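Local atomic coordinates of Cfl (Pectobacterium brasiliense, PDB entry 7A9J), a protein that probably activates carboxylic acids such as coronafacic acid in an ATP-dependent reaction. Residues S332-T337 / P342-H347; G363-I368 / D401-T406. The protein carries 1 engineered substitution. All coordinates share one frame; numbering follows the deposited sequence.

Interaction 1: S332-T337 / P342-H347; sequences SSYGQT and PVIYHH. With R4Z (6-ethyl-1-oxidanylidene-indene-4-carboxylic acid), chain B.
Y334 and I344 run alongside each other on one face of the hairpin, and the ring atom CD1 of Y334 rests 4.0 Å from I344 CD1. V343 CG2 reaches the same ring at its edge. Here the contact is tight and buried, and two donors converge on Y334 O, V343 N at 2.9 Å and I344 N at 3.2 Å; Y334 N in turn donates to I344 O. With V343 and I344 both facing Y334, this is a classic beta bulge in the antiparallel hairpin of strands 331-335 and 342-346. The sequence YGQTE that begins at Y334 fits the YGxTE motif of adenylate-forming enzymes. Further down the ladder, S332 exchanges a pair of backbone bonds with H346, while its OG presses to 3.2 Å from H346 CB; H347, just beyond, is exposed. On the opposite face of the sheet from Y334, S333 holds its OG anti to the backbone N (chi1 -177°), which lets it donate to the ketone O01 of R4Z at 2.7 Å; P342 CB packs beside both oxygens. Past G335, Q336 and T337 leave the ladder, only partly buried, and T337 N comes 3.5 Å from R4Z C13.

Interaction 2: G363-I368 / D401-T406; sequences GVEIKI and DRWLAT
A cation-pi and CH-pi contact between K367 and W403 joins strand 365-368 to the loop that leads into strand 404-406, at the surface of the protein and on either side of strand 376-381, which pairs with both. The ammonium NZ of the solvent-exposed K367 sits 3.8 Å from the centroid of the five-membered ring of W403, 17° off the ring normal, so that it stands over the face of the pyrrole part of the indole. Its neighbour CE lies over the same ring, equally near the centroid. K367 comes across the indole nearly perpendicular to the W403 side chain: it runs out extended as far as CD, then bends at chi3 (45°), and this turn brings CE and NZ down onto the indole. Both short strands run antiparallel to strand 376-381, K367 pairing with L379 and L404 with I380, and W403 bridges the gap between them, also touching R381. The benzo end of the indole is pushed up against the backbone of 365-367. Its CZ3 comes 3.4 Å from E365 O and 3.6 Å from K367 N, while CH2 packs 3.7 Å from E365 CB; I366 N lies at the ring edge, in its plane. Beyond CB, E365 extends to a salt bridge between its OE1 and R381 NH2. NH1 of R381 in turn binds D401 O, tying the loop before W403 to the same arginine.

Overall arrangement
Interactions 1 and 2 follow one another along the chain and pack together, their centres about 13 Å apart. Among the points where they touch, Y334 OH, which is hydrogen-bonded to D408 OD1, lies 3.3 Å from T406 CB; V343 O is 3.5 Å from V364 CG2; and Q336 NE2 is 3.6 Å from L404 CD1. Strand 376-381 lies against both: its L378 and I380 touch the side chains of Y334 and I344, and it pairs with strands 365-368 and 404-406. Interaction 1 lines the R4Z pocket directly, whereas interaction 2 is further out, the I366 side chain being about 13 Å from the ligand between nearest atoms.

Interaction 1: S332-T337 / P342-H347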
loop_
_atom_site.group_PDB
_atom_site.type_symbol
_atom_site.label_atom_id
_atom_site.label_comp_id
_atom_site.label_asym_id
_atom_site.label_seq_id
_atom_site.Cartn_x
_atom_site.Cartn_y
_atom_site.Cartn_z
ATOM N N SER A 332 -2.032 -11.141 0.258
ATOM C CA SER A 332 -1.466 -9.933 0.833
ATOM C C SER A 332 -0.097 -9.666 0.247
ATOM O O SER A 332 0.593 -10.551 -0.239
ATOM C CB SER A 332 -1.368 -10.006 2.408
ATOM O OG SER A 332 -0.585 -11.128 2.805
ATOM N N SER A 333 0.290 -8.393 0.354
ATOM C CA SER A 333 1.583 -7.948 -0.110
ATOM C C SER A 333 2.200 -7.132 1.010
ATOM O O SER A 333 1.504 -6.418 1.725
ATOM C CB SER A 333 1.392 -7.113 -1.441
ATOM O OG SER A 333 2.666 -6.738 -1.949
ATOM N N TYR A 334 3.479 -7.314 1.218
ATOM C CA TYR A 334 4.162 -6.678 2.325
ATOM C C TYR A 334 5.366 -5.982 1.732
ATOM O O TYR A 334 6.187 -6.625 1.091
ATOM C CB TYR A 334 4.576 -7.739 3.333
ATOM C CG TYR A 334 5.445 -7.327 4.513
ATOM C CD1 TYR A 334 6.819 -7.120 4.368
ATOM C CD2 TYR A 334 4.903 -7.246 5.792
ATOM C CE1 TYR A 334 7.631 -6.838 5.502
ATOM C CE2 TYR A 334 5.697 -6.912 6.897
ATOM C CZ TYR A 334 7.062 -6.739 6.745
ATOM O OH TYR A 334 7.863 -6.446 7.878
ATOM N N GLY A 335 5.482 -4.688 1.952
ATOM C CA GLY A 335 6.604 -3.996 1.340
ATOM C C GLY A 335 6.605 -2.557 1.786
ATOM O O GLY A 335 5.696 -2.092 2.493
ATOM N N GLN A 336 7.661 -1.855 1.376
ATOM C CA GLN A 336 7.739 -0.444 1.737
ATOM C C GLN A 336 8.691 0.251 0.769
ATOM O O GLN A 336 9.520 -0.380 0.100
ATOM C CB GLN A 336 8.213 -0.249 3.182
ATOM C CG GLN A 336 9.589 -0.793 3.438
ATOM C CD GLN A 336 9.933 -0.762 4.947
ATOM O OE1 GLN A 336 9.715 -1.740 5.658
ATOM N NE2 GLN A 336 10.417 0.375 5.433
ATOM N N THR A 337 8.589 1.578 0.753
ATOM C CA THR A 337 9.356 2.372 -0.210
ATOM C C THR A 337 10.861 2.148 -0.094
ATOM O O THR A 337 11.548 2.049 -1.105
ATOM C CB THR A 337 8.989 3.842 0.011
ATOM O OG1 THR A 337 7.563 3.930 -0.187
ATOM C CG2 THR A 337 9.671 4.738 -1.042
ATOM N N PRO A 342 7.189 -4.212 -3.192
ATOM C CA PRO A 342 6.758 -5.417 -2.462
ATOM C C PRO A 342 7.929 -6.391 -2.328
ATOM O O PRO A 342 8.664 -6.672 -3.294
ATOM C CB PRO A 342 5.677 -6.031 -3.377
ATOM C CG PRO A 342 5.302 -4.857 -4.315
ATOM C CD PRO A 342 6.630 -4.162 -4.558
ATOM N N VAL A 343 8.048 -7.003 -1.141
ATOM C CA VAL A 343 9.104 -8.002 -0.992
ATOM C C VAL A 343 8.607 -9.351 -0.518
ATOM O O VAL A 343 9.320 -10.337 -0.663
ATOM C CB VAL A 343 10.204 -7.497 -0.023
ATOM C CG1 VAL A 343 10.944 -6.313 -0.729
ATOM C CG2 VAL A 343 9.620 -7.061 1.343
ATOM N N ILE A 344 7.464 -9.416 0.138
ATOM C CA ILE A 344 6.934 -10.668 0.654
ATOM C C ILE A 344 5.473 -10.738 0.228
ATOM O O ILE A 344 4.741 -9.751 0.336
ATOM C CB ILE A 344 7.100 -10.756 2.192
ATOM C CG1 ILE A 344 8.576 -10.877 2.533
ATOM C CG2 ILE A 344 6.349 -11.989 2.709
ATOM C CD1 ILE A 344 8.932 -10.549 4.052
ATOM N N TYR A 345 5.075 -11.885 -0.278
ATOM C CA TYR A 345 3.779 -12.027 -0.897
ATOM C C TYR A 345 3.087 -13.269 -0.386
ATOM O O TYR A 345 3.682 -14.348 -0.380
ATOM C CB TYR A 345 4.001 -12.076 -2.396
ATOM C CG TYR A 345 2.823 -12.481 -3.251
ATOM C CD1 TYR A 345 1.586 -11.887 -3.101
ATOM C CD2 TYR A 345 2.985 -13.459 -4.230
ATOM C CE1 TYR A 345 0.483 -12.256 -3.911
ATOM C CE2 TYR A 345 1.904 -13.861 -5.042
ATOM C CZ TYR A 345 0.655 -13.244 -4.872
ATOM O OH TYR A 345 -0.386 -13.626 -5.696
ATOM N N HIS A 346 1.829 -13.111 0.041
ATOM C CA HIS A 346 1.055 -14.233 0.514
ATOM C C HIS A 346 -0.035 -14.510 -0.508
ATOM O O HIS A 346 -1.018 -13.773 -0.587
ATOM C CB HIS A 346 0.470 -13.958 1.903
ATOM C CG HIS A 346 0.146 -15.210 2.620
ATOM N ND1 HIS A 346 -0.235 -16.356 1.951
ATOM C CD2 HIS A 346 0.217 -15.538 3.941
ATOM C CE1 HIS A 346 -0.386 -17.340 2.836
ATOM N NE2 HIS A 346 -0.092 -16.874 4.040
ATOM N N HIS A 347 0.165 -15.530 -1.335
ATOM C CA HIS A 347 -0.806 -15.755 -2.400
ATOM C C HIS A 347 -2.050 -16.484 -1.903
ATOM O O HIS A 347 -2.959 -16.687 -2.669
ATOM C CB HIS A 347 -0.127 -16.554 -3.524
ATOM C CG HIS A 347 0.398 -17.856 -3.058
ATOM N ND1 HIS A 347 1.649 -17.975 -2.492
ATOM C CD2 HIS A 347 -0.156 -19.090 -3.045
ATOM C CE1 HIS A 347 1.855 -19.245 -2.156
ATOM N NE2 HIS A 347 0.773 -19.942 -2.462
HETATM C C13 R4Z B . 6.689 0.177 -1.830
HETATM C C15 R4Z B . 5.078 -1.693 -1.245
HETATM C C02 R4Z B . 3.278 -3.465 -0.629
HETATM C C03 R4Z B . 2.059 -3.561 0.041
HETATM C C04 R4Z B . 1.827 -2.174 0.642
HETATM C C05 R4Z B . 3.914 -2.178 -0.670
HETATM C C06 R4Z B . 3.073 -1.309 0.070
HETATM C C07 R4Z B . 3.436 0.029 0.175
HETATM C C08 R4Z B . 2.540 0.991 0.971
HETATM C C11 R4Z B . 4.589 0.510 -0.443
HETATM C C12 R4Z B . 5.431 -0.344 -1.168
HETATM C C14 R4Z B . 6.348 0.920 -3.153
HETATM O O01 R4Z B . 3.774 -4.429 -1.151
HETATM O O09 R4Z B . 2.731 2.226 0.809
HETATM O O10 R4Z B . 1.645 0.587 1.780
#

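Interaction 2: G363-I368 / D401-T406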
loop_
_atom_site.group_PDB
_atom_site.type_symbol
_atom_site.label_atom_id
_atom_site.label_comp_id
_atom_site.label_asym_id
_atom_site.label_seq_id
_atom_site.Cartn_x
_atom_site.Cartn_y
_atom_site.Cartn_z
ATOM N N GLY A 363 14.594 -13.012 -5.545
ATOM C CA GLY A 363 15.730 -12.163 -5.250
ATOM C C GLY A 363 15.715 -11.541 -3.869
ATOM O O GLY A 363 16.710 -10.926 -3.474
ATOM N N VAL A 364 14.598 -11.606 -3.155
ATOM C CA VAL A 364 14.529 -11.029 -1.820
ATOM C C VAL A 364 15.292 -11.937 -0.850
ATOM O O VAL A 364 15.149 -13.173 -0.879
ATOM C CB VAL A 364 13.055 -10.845 -1.394
ATOM C CG1 VAL A 364 12.925 -10.383 0.070
ATOM C CG2 VAL A 364 12.365 -9.808 -2.309
ATOM N N GLU A 365 16.168 -11.335 -0.045
ATOM C CA GLU A 365 16.909 -12.066 0.979
ATOM C C GLU A 365 16.357 -11.713 2.339
ATOM O O GLU A 365 16.072 -10.545 2.600
ATOM C CB GLU A 365 18.398 -11.701 0.946
ATOM C CG GLU A 365 19.032 -11.715 -0.464
ATOM C CD GLU A 365 20.355 -10.970 -0.444
ATOM O OE1 GLU A 365 21.330 -11.546 0.109
ATOM O OE2 GLU A 365 20.404 -9.806 -0.894
ATOM N N ILE A 366 16.239 -12.704 3.226
ATOM C CA ILE A 366 15.765 -12.362 4.562
ATOM C C ILE A 366 16.739 -12.927 5.559
ATOM O O ILE A 366 17.461 -13.890 5.273
ATOM C CB ILE A 366 14.331 -12.863 4.870
ATOM C CG1 ILE A 366 14.261 -14.377 4.869
ATOM C CG2 ILE A 366 13.265 -12.249 3.880
ATOM C CD1 ILE A 366 13.292 -14.844 5.860
ATOM N N LYS A 367 16.789 -12.283 6.725
ATOM C CA LYS A 367 17.497 -12.815 7.863
ATOM C C LYS A 367 16.587 -12.656 9.068
ATOM O O LYS A 367 15.881 -11.650 9.205
ATOM C CB LYS A 367 18.854 -12.105 8.068
ATOM C CG LYS A 367 19.455 -12.238 9.451
ATOM C CD LYS A 367 20.927 -11.814 9.453
ATOM C CE LYS A 367 21.124 -10.509 8.674
ATOM N NZ LYS A 367 22.532 -10.021 8.810
ATOM N N ILE A 368 16.571 -13.658 9.921
ATOM C CA ILE A 368 15.773 -13.614 11.131
ATOM C C ILE A 368 16.743 -13.549 12.283
ATOM O O ILE A 368 17.602 -14.426 12.452
ATOM C CB ILE A 368 14.827 -14.816 11.228
ATOM C CG1 ILE A 368 13.876 -14.782 10.015
ATOM C CG2 ILE A 368 14.068 -14.777 12.533
ATOM C CD1 ILE A 368 13.176 -16.062 9.741
ATOM N N ASP A 401 24.441 -3.425 0.356
ATOM C CA ASP A 401 24.349 -4.641 1.143
ATOM C C ASP A 401 23.523 -4.471 2.412
ATOM O O ASP A 401 23.324 -5.454 3.128
ATOM C CB ASP A 401 25.759 -5.144 1.491
ATOM C CG ASP A 401 26.627 -4.085 2.189
ATOM O OD1 ASP A 401 26.110 -3.037 2.649
ATOM O OD2 ASP A 401 27.852 -4.317 2.274
ATOM N N ARG A 402 23.027 -3.266 2.696
ATOM C CA ARG A 402 22.343 -3.006 3.961
ATOM C C ARG A 402 21.111 -3.899 4.127
ATOM O O ARG A 402 20.409 -4.206 3.156
ATOM C CB ARG A 402 21.926 -1.535 4.027
ATOM C CG ARG A 402 20.944 -1.152 2.929
ATOM C CD ARG A 402 20.602 0.334 2.921
ATOM N NE ARG A 402 20.079 0.784 4.210
ATOM C CZ ARG A 402 18.802 0.700 4.585
ATOM N NH1 ARG A 402 17.881 0.175 3.774
ATOM N NH2 ARG A 402 18.443 1.142 5.787
ATOM N N TRP A 403 20.875 -4.338 5.366
ATOM C CA TRP A 403 19.637 -4.996 5.782
ATOM C C TRP A 403 18.699 -3.970 6.411
ATOM O O TRP A 403 19.133 -3.132 7.201
ATOM C CB TRP A 403 19.929 -6.100 6.803
ATOM C CG TRP A 403 20.712 -7.224 6.199
ATOM C CD1 TRP A 403 22.073 -7.328 6.110
ATOM C CD2 TRP A 403 20.179 -8.391 5.569
ATOM N NE1 TRP A 403 22.415 -8.503 5.465
ATOM C CE2 TRP A 403 21.266 -9.168 5.119
ATOM C CE3 TRP A 403 18.881 -8.853 5.336
ATOM C CZ2 TRP A 403 21.093 -10.383 4.451
ATOM C CZ3 TRP A 403 18.714 -10.074 4.683
ATOM C CH2 TRP A 403 19.813 -10.813 4.244
ATOM N N LEU A 404 17.413 -4.058 6.102
ATOM C CA LEU A 404 16.412 -3.219 6.751
ATOM C C LEU A 404 15.768 -3.992 7.902
ATOM O O LEU A 404 15.208 -5.067 7.676
ATOM C CB LEU A 404 15.333 -2.791 5.759
ATOM C CG LEU A 404 14.274 -1.832 6.319
ATOM C CD1 LEU A 404 13.803 -0.869 5.243
ATOM C CD2 LEU A 404 13.079 -2.588 6.889
ATOM N N ALA A 405 15.798 -3.420 9.105
ATOM C CA ALA A 405 15.118 -4.000 10.259
ATOM C C ALA A 405 13.657 -3.581 10.255
ATOM O O ALA A 405 13.345 -2.396 10.402
ATOM C CB ALA A 405 15.792 -3.565 11.567
ATOM N N THR A 406 12.760 -4.548 10.103
ATOM C CA THR A 406 11.341 -4.239 9.936
ATOM C C THR A 406 10.623 -3.909 11.246
ATOM O O THR A 406 9.530 -3.324 11.194
ATOM C CB THR A 406 10.612 -5.421 9.333
ATOM O OG1 THR A 406 10.740 -6.520 10.252
ATOM C CG2 THR A 406 11.206 -5.818 7.954
#